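Local coordinates for protein adenylate kinase (PDB 2XB4) that probably catalyses the reversible transfer of a phosphate group between ATP and AMP, giving two ADP, and carries a zinc ion, at residues C129-H135 / C151-A157; P86-A92 / V181-A187; T15-L19 / I211-K215. One frame throughout, in Å; residues are numbered along the deposited sequence.

How the contacts relate
Along the chain the three contacts span successively shorter intervals: contact 3 joins the first and last helices, contact 2 falls within that interval and contact 1 is innermost. Contacts 2 and 3 belong to the CORE domain, built on a parallel five-stranded sheet, and lie on opposite sides of the chain's centre, their centres about 24 Å apart. Contact 1 lies in the peripheral LID, its centre about 39 Å from that of contact 2 and 22 Å from that of contact 3. No two of them touch. The CORE thus holds contacts next to the predicted AMP and ATP sites, while contact 1 holds the zinc site of the mobile LID, which closes over the site of phosphoryl transfer when ATP binds.

Contact 1 (C129-H135 / C151-A157); sequences CKNNPNH and CRVCGGA. With ZN (zinc ion), chain B; SRT (S,R meso-tartaric acid), chain C.
C129 and H135 meet C151 and C154 round a zinc ion, the three-cysteine, one-histidine site of the LID domain, C151 and C154 forming a CxxC pair. The SG atoms of C129, C151 and C154 each lie 2.3 Å from zinc, and H135 ND1 2.0 Å. Packing here is tight. The H135 ring is sandwiched: V153 CG1 stands 3.6 Å from its centroid, 7° off the normal, N132 CB covers the opposite face toward the rim, and C154 SG sits in plane at the edge. H135 NE2 is hydrogen-bonded to T15 OG1 of the second subunit. Backbone N-H groups of V153 and C154 point at C151 SG, and that of N132 at C129 SG. The outer end is looser. There K130 N donates to A157 O (2.9 Å), but the lysine chain leads away, and a water links N131 OD1 to A157 N. N132 ND2 donates to O11 of a meso-tartrate (3.0 Å), which G10 N and K13 N of the second subunit also bind. Between the two regions chi1 of -66° turns the N131 amide over G156 CA and brings ND2 to C154 SG, a 3.4 Å hydrogen bond with the sulfur 18° out of the amide plane.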
loop_
_atom_site.group_PDB
_atom_site.type_symbol
_atom_site.label_atom_id
_atom_site.label_comp_id
_atom_site.label_asym_id
_atom_site.label_seq_id
_atom_site.Cartn_x
_atom_site.Cartn_y
_atom_site.Cartn_z
ATOM N N CYS A 129 -1.081 0.736 12.194
ATOM C CA CYS A 129 -0.421 1.926 12.672
ATOM C C CYS A 129 0.781 2.330 11.818
ATOM O O CYS A 129 1.691 1.514 11.544
ATOM C CB CYS A 129 0.021 1.666 14.138
ATOM S SG CYS A 129 0.988 3.051 14.913
ATOM N N LYS A 130 0.817 3.600 11.441
ATOM C CA LYS A 130 1.933 4.161 10.669
ATOM C C LYS A 130 3.249 4.078 11.404
ATOM O O LYS A 130 4.300 3.855 10.789
ATOM C CB LYS A 130 1.629 5.623 10.302
ATOM C CG LYS A 130 2.385 6.045 9.023
ATOM C CD LYS A 130 2.042 7.483 8.460
ATOM C CE LYS A 130 2.602 8.648 9.353
ATOM N NZ LYS A 130 3.625 9.564 8.658
ATOM N N ASN A 131 3.210 4.225 12.735
ATOM C CA ASN A 131 4.474 4.306 13.507
ATOM C C ASN A 131 5.044 2.912 13.748
ATOM O O ASN A 131 6.286 2.743 13.781
ATOM C CB ASN A 131 4.272 4.955 14.899
ATOM C CG ASN A 131 3.865 6.438 14.823
ATOM O OD1 ASN A 131 4.127 7.131 13.844
ATOM N ND2 ASN A 131 3.247 6.918 15.884
ATOM N N ASN A 132 4.168 1.943 14.005
ATOM C CA ASN A 132 4.678 0.590 14.247
ATOM C C ASN A 132 3.617 -0.436 13.852
ATOM O O ASN A 132 2.562 -0.515 14.495
ATOM C CB ASN A 132 5.000 0.440 15.748
ATOM C CG ASN A 132 5.704 -0.918 16.082
ATOM O OD1 ASN A 132 5.487 -1.927 15.429
ATOM N ND2 ASN A 132 6.507 -0.919 17.146
ATOM N N PRO A 133 3.877 -1.226 12.794
ATOM C CA PRO A 133 2.796 -2.099 12.257
ATOM C C PRO A 133 2.456 -3.262 13.225
ATOM O O PRO A 133 1.440 -3.891 13.053
ATOM C CB PRO A 133 3.415 -2.627 10.935
ATOM C CG PRO A 133 4.949 -2.683 11.224
ATOM C CD PRO A 133 5.157 -1.388 12.087
ATOM N N ASN A 134 3.247 -3.458 14.272
ATOM C CA ASN A 134 3.003 -4.533 15.279
ATOM C C ASN A 134 1.805 -4.159 16.146
ATOM O O ASN A 134 1.207 -5.083 16.730
ATOM C CB ASN A 134 4.166 -4.750 16.295
ATOM C CG ASN A 134 5.522 -5.226 15.651
ATOM O OD1 ASN A 134 5.561 -5.713 14.512
ATOM N ND2 ASN A 134 6.621 -5.131 16.447
ATOM N N HIS A 135 1.455 -2.857 16.256
ATOM C CA HIS A 135 0.408 -2.383 17.265
ATOM C C HIS A 135 -1.017 -2.838 16.861
ATOM O O HIS A 135 -1.524 -2.317 15.909
ATOM C CB HIS A 135 0.398 -0.823 17.368
ATOM C CG HIS A 135 1.658 -0.249 17.988
ATOM N ND1 HIS A 135 1.939 1.108 17.978
ATOM C CD2 HIS A 135 2.662 -0.836 18.687
ATOM C CE1 HIS A 135 3.107 1.319 18.579
ATOM N NE2 HIS A 135 3.552 0.160 19.037
ATOM N N CYS A 151 -4.088 5.097 16.572
ATOM C CA CYS A 151 -3.597 3.864 17.207
ATOM C C CYS A 151 -3.838 3.865 18.719
ATOM O O CYS A 151 -3.480 4.844 19.372
ATOM C CB CYS A 151 -2.077 3.718 16.914
ATOM S SG CYS A 151 -1.418 2.223 17.710
ATOM N N ARG A 152 -4.434 2.790 19.280
ATOM C CA ARG A 152 -4.742 2.700 20.714
ATOM C C ARG A 152 -3.486 2.493 21.565
ATOM O O ARG A 152 -3.540 2.609 22.786
ATOM C CB ARG A 152 -5.670 1.500 20.955
ATOM C CG ARG A 152 -4.941 0.152 20.562
ATOM C CD ARG A 152 -5.862 -1.044 20.668
ATOM N NE ARG A 152 -6.625 -0.985 21.907
ATOM C CZ ARG A 152 -6.172 -1.492 23.044
ATOM N NH1 ARG A 152 -4.942 -2.079 23.018
ATOM N NH2 ARG A 152 -6.922 -1.403 24.180
ATOM N N VAL A 153 -2.360 2.145 20.938
ATOM C CA VAL A 153 -1.096 1.927 21.692
ATOM C C VAL A 153 -0.312 3.223 21.747
ATOM O O VAL A 153 0.177 3.591 22.805
ATOM C CB VAL A 153 -0.180 0.866 20.975
ATOM C CG1 VAL A 153 1.137 0.637 21.784
ATOM C CG2 VAL A 153 -0.885 -0.475 20.818
ATOM N N CYS A 154 -0.151 3.910 20.611
ATOM C CA CYS A 154 0.797 5.040 20.577
ATOM C C CYS A 154 0.233 6.337 20.010
ATOM O O CYS A 154 0.937 7.364 20.019
ATOM C CB CYS A 154 2.086 4.673 19.805
ATOM S SG CYS A 154 1.742 4.612 17.957
ATOM N N GLY A 155 -1.002 6.318 19.528
ATOM C CA GLY A 155 -1.650 7.519 18.976
ATOM C C GLY A 155 -1.240 7.810 17.540
ATOM O O GLY A 155 -1.658 8.812 16.961
ATOM N N GLY A 156 -0.509 6.905 16.908
ATOM C CA GLY A 156 -0.142 7.099 15.491
ATOM C C GLY A 156 -1.341 7.008 14.559
ATOM O O GLY A 156 -2.395 6.449 14.876
ATOM N N ALA A 157 -1.157 7.543 13.369
ATOM C CA ALA A 157 -2.179 7.438 12.328
ATOM C C ALA A 157 -2.459 6.000 11.945
ATOM O O ALA A 157 -1.546 5.138 11.975
ATOM C CB ALA A 157 -1.786 8.283 11.060
HETATM ZN ZN ZN B . 0.826 2.598 17.177
HETATM O O1 SRT C . 9.755 1.876 16.191
HETATM O O11 SRT C . 7.885 1.742 17.461
HETATM C C1 SRT C . 8.713 2.342 16.726
HETATM C C2 SRT C . 8.737 3.802 16.591
HETATM O O2 SRT C . 8.855 4.381 15.306
HETATM C C3 SRT C . 8.381 4.617 17.783
HETATM O O3 SRT C . 9.782 4.589 18.162
HETATM C C4 SRT C . 8.012 6.001 17.454
HETATM O O4 SRT C . 6.812 6.219 17.222
HETATM O O41 SRT C . 8.907 6.853 17.435
HETATM O O HOH W 1 1.617 8.525 12.667
#

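Contact 2 (P86-A92 / V181-A187); sequences PRNTVQA and VDGTLAA
T89 and D182 cross at about a right angle in the CORE domain, where the N-terminal ends of helices 89-101 and 184-192 meet, the first closed by an N88/Q91 capping box, the second preceded by G183 at its N-cap. T89 OG1 presses on D182 CB at 3.2 Å. OG1 is set between the backbone N and the carbonyl carbon (chi1 46°), which puts the methyl CG2 anti to the carbonyl carbon, against A186 CB at 3.4 Å, tighter than usual carbon contact. T89 N donates to D182 O, approaching from above the carbonyl plane, 49° out of it, rather than along a lone pair. Deeper in, A187 CB points at the first helix and rests on A92 CB (3.8 Å) and N88 O, with the P86 ring at its margin; these small methyls let the two backbones come close. On the R87 side, T184 OG1 donates to R87 O over 2.7 Å, tilted 20° from the carbonyl plane. The same hydroxyl accepts from a water that takes the N-H of R87 NE. In the capping box Q91 N donates to N88 OD1, and Q91 OE1 accepts weakly from N88 N and firmly from R87 N (2.7 Å). Q91 OE1 thus ties the R87 backbone, just after P86 and its preceding cis peptide, to the start of helix 89-101; P86, R87 and Q91 are predicted to bind AMP, as is nearby R173. The D182 carboxylate, whose end leads away from 86-92, is hydrogen-bonded through OD1 to N179 ND2 and makes a salt bridge through OD2 to R55 of the third subunit. At the outer edge a water bridges the crossing, 3.0 Å from T89 OG1 and donating to V181 O over 2.8 Å.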
loop_
_atom_site.group_PDB
_atom_site.type_symbol
_atom_site.label_atom_id
_atom_site.label_comp_id
_atom_site.label_asym_id
_atom_site.label_seq_id
_atom_site.Cartn_x
_atom_site.Cartn_y
_atom_site.Cartn_z
ATOM N N PRO A 86 -5.567 -30.595 4.442
ATOM C CA PRO A 86 -6.332 -30.615 3.190
ATOM C C PRO A 86 -7.341 -29.468 3.121
ATOM O O PRO A 86 -7.762 -28.937 4.165
ATOM C CB PRO A 86 -7.046 -31.989 3.246
ATOM C CG PRO A 86 -7.228 -32.198 4.756
ATOM C CD PRO A 86 -6.068 -31.581 5.429
ATOM N N ARG A 87 -7.796 -29.159 1.927
ATOM C CA ARG A 87 -8.830 -28.119 1.799
ATOM C C ARG A 87 -10.214 -28.665 1.418
ATOM O O ARG A 87 -11.241 -27.932 1.468
ATOM C CB ARG A 87 -8.423 -27.108 0.714
ATOM C CG ARG A 87 -7.209 -26.207 1.150
ATOM C CD ARG A 87 -7.028 -25.223 -0.033
ATOM N NE ARG A 87 -7.648 -23.905 0.242
ATOM C CZ ARG A 87 -7.963 -23.012 -0.732
ATOM N NH1 ARG A 87 -7.759 -23.365 -2.042
ATOM N NH2 ARG A 87 -8.460 -21.786 -0.437
ATOM N N ASN A 88 -10.246 -29.908 0.958
ATOM C CA ASN A 88 -11.546 -30.460 0.546
ATOM C C ASN A 88 -11.589 -31.942 0.969
ATOM O O ASN A 88 -10.570 -32.499 1.449
ATOM C CB ASN A 88 -11.778 -30.230 -0.989
ATOM C CG ASN A 88 -10.699 -30.922 -1.899
ATOM O OD1 ASN A 88 -10.277 -32.032 -1.649
ATOM N ND2 ASN A 88 -10.274 -30.236 -2.976
ATOM N N THR A 89 -12.739 -32.576 0.758
ATOM C CA THR A 89 -12.958 -33.940 1.266
ATOM C C THR A 89 -12.161 -35.009 0.536
ATOM O O THR A 89 -11.690 -35.999 1.175
ATOM C CB THR A 89 -14.455 -34.318 1.323
ATOM O OG1 THR A 89 -15.056 -33.914 0.089
ATOM C CG2 THR A 89 -15.139 -33.529 2.425
ATOM N N VAL A 90 -12.032 -34.855 -0.787
ATOM C CA VAL A 90 -11.241 -35.815 -1.587
ATOM C C VAL A 90 -9.784 -35.797 -1.100
ATOM O O VAL A 90 -9.187 -36.864 -0.840
ATOM C CB VAL A 90 -11.384 -35.588 -3.132
ATOM C CG1 VAL A 90 -10.331 -36.398 -3.958
ATOM C CG2 VAL A 90 -12.865 -35.890 -3.638
ATOM N N GLN A 91 -9.201 -34.606 -0.929
ATOM C CA GLN A 91 -7.868 -34.525 -0.349
ATOM C C GLN A 91 -7.844 -35.086 1.061
ATOM O O GLN A 91 -6.802 -35.748 1.452
ATOM C CB GLN A 91 -7.367 -33.078 -0.215
ATOM C CG GLN A 91 -7.121 -32.444 -1.581
ATOM C CD GLN A 91 -6.827 -30.891 -1.477
ATOM O OE1 GLN A 91 -7.121 -30.238 -0.492
ATOM N NE2 GLN A 91 -6.217 -30.339 -2.527
ATOM N N ALA A 92 -8.869 -34.809 1.878
ATOM C CA ALA A 92 -8.780 -35.252 3.273
ATOM C C ALA A 92 -8.734 -36.780 3.350
ATOM O O ALA A 92 -8.052 -37.387 4.266
ATOM C CB ALA A 92 -10.018 -34.773 4.084
ATOM N N VAL A 181 -20.352 -29.170 2.057
ATOM C CA VAL A 181 -20.637 -30.328 1.167
ATOM C C VAL A 181 -19.271 -31.026 0.998
ATOM O O VAL A 181 -19.140 -32.199 1.244
ATOM C CB VAL A 181 -21.256 -29.924 -0.167
ATOM C CG1 VAL A 181 -21.547 -31.211 -1.117
ATOM C CG2 VAL A 181 -22.573 -29.139 0.073
ATOM N N ASP A 182 -18.265 -30.313 0.486
ATOM C CA ASP A 182 -16.972 -30.984 0.170
ATOM C C ASP A 182 -15.800 -30.003 0.295
ATOM O O ASP A 182 -14.714 -30.281 -0.211
ATOM C CB ASP A 182 -17.042 -31.714 -1.187
ATOM C CG ASP A 182 -17.413 -30.793 -2.405
ATOM O OD1 ASP A 182 -17.539 -29.553 -2.294
ATOM O OD2 ASP A 182 -17.508 -31.363 -3.522
ATOM N N GLY A 183 -16.010 -28.910 1.016
ATOM C CA GLY A 183 -14.935 -27.890 1.155
ATOM C C GLY A 183 -14.166 -28.126 2.488
ATOM O O GLY A 183 -14.099 -29.279 2.999
ATOM N N THR A 184 -13.621 -27.062 3.093
ATOM C CA THR A 184 -12.696 -27.343 4.196
ATOM C C THR A 184 -13.375 -27.731 5.492
ATOM O O THR A 184 -12.853 -28.583 6.191
ATOM C CB THR A 184 -11.776 -26.139 4.401
ATOM O OG1 THR A 184 -11.336 -25.729 3.106
ATOM C CG2 THR A 184 -10.557 -26.563 5.221
ATOM N N LEU A 185 -14.524 -27.108 5.829
ATOM C CA LEU A 185 -15.298 -27.602 6.945
ATOM C C LEU A 185 -15.714 -29.068 6.765
ATOM O O LEU A 185 -15.718 -29.807 7.782
ATOM C CB LEU A 185 -16.598 -26.732 7.222
ATOM C CG LEU A 185 -16.453 -25.414 8.016
ATOM C CD1 LEU A 185 -17.894 -24.885 8.308
ATOM C CD2 LEU A 185 -15.673 -25.659 9.377
ATOM N N ALA A 186 -16.157 -29.467 5.552
ATOM C CA ALA A 186 -16.503 -30.899 5.341
ATOM C C ALA A 186 -15.220 -31.755 5.617
ATOM O O ALA A 186 -15.343 -32.824 6.205
ATOM C CB ALA A 186 -17.025 -31.100 3.935
ATOM N N ALA A 187 -14.030 -31.262 5.217
ATOM C CA ALA A 187 -12.800 -32.006 5.499
ATOM C C ALA A 187 -12.540 -32.145 7.010
ATOM O O ALA A 187 -12.206 -33.276 7.514
ATOM C CB ALA A 187 -11.560 -31.391 4.782
HETATM O O HOH W 2 -9.584 -23.722 2.778
HETATM O O HOH W 3 -17.943 -34.515 0.229
#

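Contact 3 (T15-L19 / I211-K215); sequences TQGNL and IDSIK
Q16 and K215 mark the nearest backbone approach, 6.7 Å between their CA atoms, where the axes of segments 15-19 (helix 13-24) and 211-215 (helix 211-222) pass 10.9 Å apart at a crossing angle of -49°. Side chains fill the gap, without a hydrogen bond across it. The Q16 chain bends at chi2 (-55°), which folds its amide into the middle of the interface, about square to I214, whose CG2 lies 3.8 Å from Q16 CD. Q16 OE1 comes beside I211 O at 3.6 Å, and Q16 NE2 stands 3.6 Å from K215 CA, buried and with no polar partner in the model. Beyond it L19 and K215 cross at about a right angle: L19 CD1 leans on K215 CG and CD, each at 3.7 Å, so the apolar shank of the lysine does the packing while its amine leads away. At the other end T15 CG2 only brushes I211 CG2, 4.3 Å off. T15 is predicted to bind ATP, at the start of the helix that follows the P-loop. Helix 13-24 follows central strand 2-6 and helix 211-222 follows edge strand 201-206; strand 108-113 lies between those two strands in the parallel sheet.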
loop_
_atom_site.group_PDB
_atom_site.type_symbol
_atom_site.label_atom_id
_atom_site.label_comp_id
_atom_site.label_asym_id
_atom_site.label_seq_id
_atom_site.Cartn_x
_atom_site.Cartn_y
_atom_site.Cartn_z
ATOM N N THR A 15 -1.200 -17.570 14.473
ATOM C CA THR A 15 -0.806 -17.242 15.821
ATOM C C THR A 15 -0.925 -18.413 16.768
ATOM O O THR A 15 -0.001 -18.691 17.539
ATOM C CB THR A 15 -1.609 -16.061 16.352
ATOM O OG1 THR A 15 -1.436 -14.970 15.454
ATOM C CG2 THR A 15 -1.075 -15.630 17.734
ATOM N N GLN A 16 -2.071 -19.084 16.734
ATOM C CA GLN A 16 -2.324 -20.258 17.598
ATOM C C GLN A 16 -1.455 -21.430 17.246
ATOM O O GLN A 16 -0.915 -22.079 18.147
ATOM C CB GLN A 16 -3.811 -20.706 17.599
ATOM C CG GLN A 16 -4.789 -19.672 18.158
ATOM C CD GLN A 16 -4.382 -19.210 19.581
ATOM O OE1 GLN A 16 -4.431 -18.019 19.859
ATOM N NE2 GLN A 16 -3.957 -20.147 20.468
ATOM N N GLY A 17 -1.295 -21.695 15.950
ATOM C CA GLY A 17 -0.399 -22.761 15.511
ATOM C C GLY A 17 1.031 -22.535 15.940
ATOM O O GLY A 17 1.720 -23.458 16.422
ATOM N N ASN A 18 1.512 -21.310 15.764
ATOM C CA ASN A 18 2.865 -20.955 16.256
ATOM C C ASN A 18 3.034 -21.246 17.736
ATOM O O ASN A 18 4.047 -21.771 18.129
ATOM C CB ASN A 18 3.161 -19.478 15.981
ATOM C CG ASN A 18 4.596 -19.107 16.298
ATOM O OD1 ASN A 18 4.835 -18.331 17.207
ATOM N ND2 ASN A 18 5.546 -19.683 15.586
ATOM N N LEU A 19 2.042 -20.908 18.554
ATOM C CA LEU A 19 2.117 -21.176 19.988
ATOM C C LEU A 19 2.234 -22.686 20.272
ATOM O O LEU A 19 3.055 -23.108 21.080
ATOM C CB LEU A 19 0.941 -20.531 20.731
ATOM C CG LEU A 19 1.036 -18.980 20.807
ATOM C CD1 LEU A 19 -0.366 -18.482 21.220
ATOM C CD2 LEU A 19 2.109 -18.384 21.777
ATOM N N ILE A 211 -6.809 -13.792 22.620
ATOM C CA ILE A 211 -5.612 -14.591 22.183
ATOM C C ILE A 211 -5.168 -15.487 23.377
ATOM O O ILE A 211 -4.931 -16.691 23.187
ATOM C CB ILE A 211 -4.353 -13.734 21.575
ATOM C CG1 ILE A 211 -4.660 -13.043 20.226
ATOM C CG2 ILE A 211 -3.034 -14.601 21.452
ATOM C CD1 ILE A 211 -3.607 -11.950 19.816
ATOM N N ASP A 212 -5.098 -14.878 24.581
ATOM C CA ASP A 212 -4.769 -15.558 25.850
ATOM C C ASP A 212 -5.739 -16.659 26.276
ATOM O O ASP A 212 -5.292 -17.761 26.610
ATOM C CB ASP A 212 -4.613 -14.552 27.019
ATOM C CG ASP A 212 -3.214 -14.041 27.146
ATOM O OD1 ASP A 212 -2.408 -14.444 26.289
ATOM O OD2 ASP A 212 -2.906 -13.267 28.095
ATOM N N SER A 213 -7.041 -16.351 26.306
ATOM C CA SER A 213 -8.039 -17.356 26.667
ATOM C C SER A 213 -8.030 -18.625 25.731
ATOM O O SER A 213 -8.042 -19.771 26.215
ATOM C CB SER A 213 -9.419 -16.704 26.754
ATOM O OG SER A 213 -10.416 -17.686 26.941
ATOM N N ILE A 214 -8.021 -18.423 24.406
ATOM C CA ILE A 214 -7.941 -19.540 23.442
ATOM C C ILE A 214 -6.678 -20.392 23.715
ATOM O O ILE A 214 -6.790 -21.610 23.923
ATOM C CB ILE A 214 -7.950 -19.061 21.996
ATOM C CG1 ILE A 214 -9.310 -18.419 21.653
ATOM C CG2 ILE A 214 -7.747 -20.247 21.077
ATOM C CD1 ILE A 214 -9.250 -17.346 20.531
ATOM N N LYS A 215 -5.505 -19.723 23.781
ATOM C CA LYS A 215 -4.224 -20.371 24.070
ATOM C C LYS A 215 -4.237 -21.230 25.360
ATOM O O LYS A 215 -3.688 -22.350 25.362
ATOM C CB LYS A 215 -3.062 -19.360 24.125
ATOM C CG LYS A 215 -1.690 -20.086 24.273
ATOM C CD LYS A 215 -0.553 -19.223 24.871
ATOM C CE LYS A 215 -0.889 -18.652 26.232
ATOM N NZ LYS A 215 0.315 -18.043 26.846
#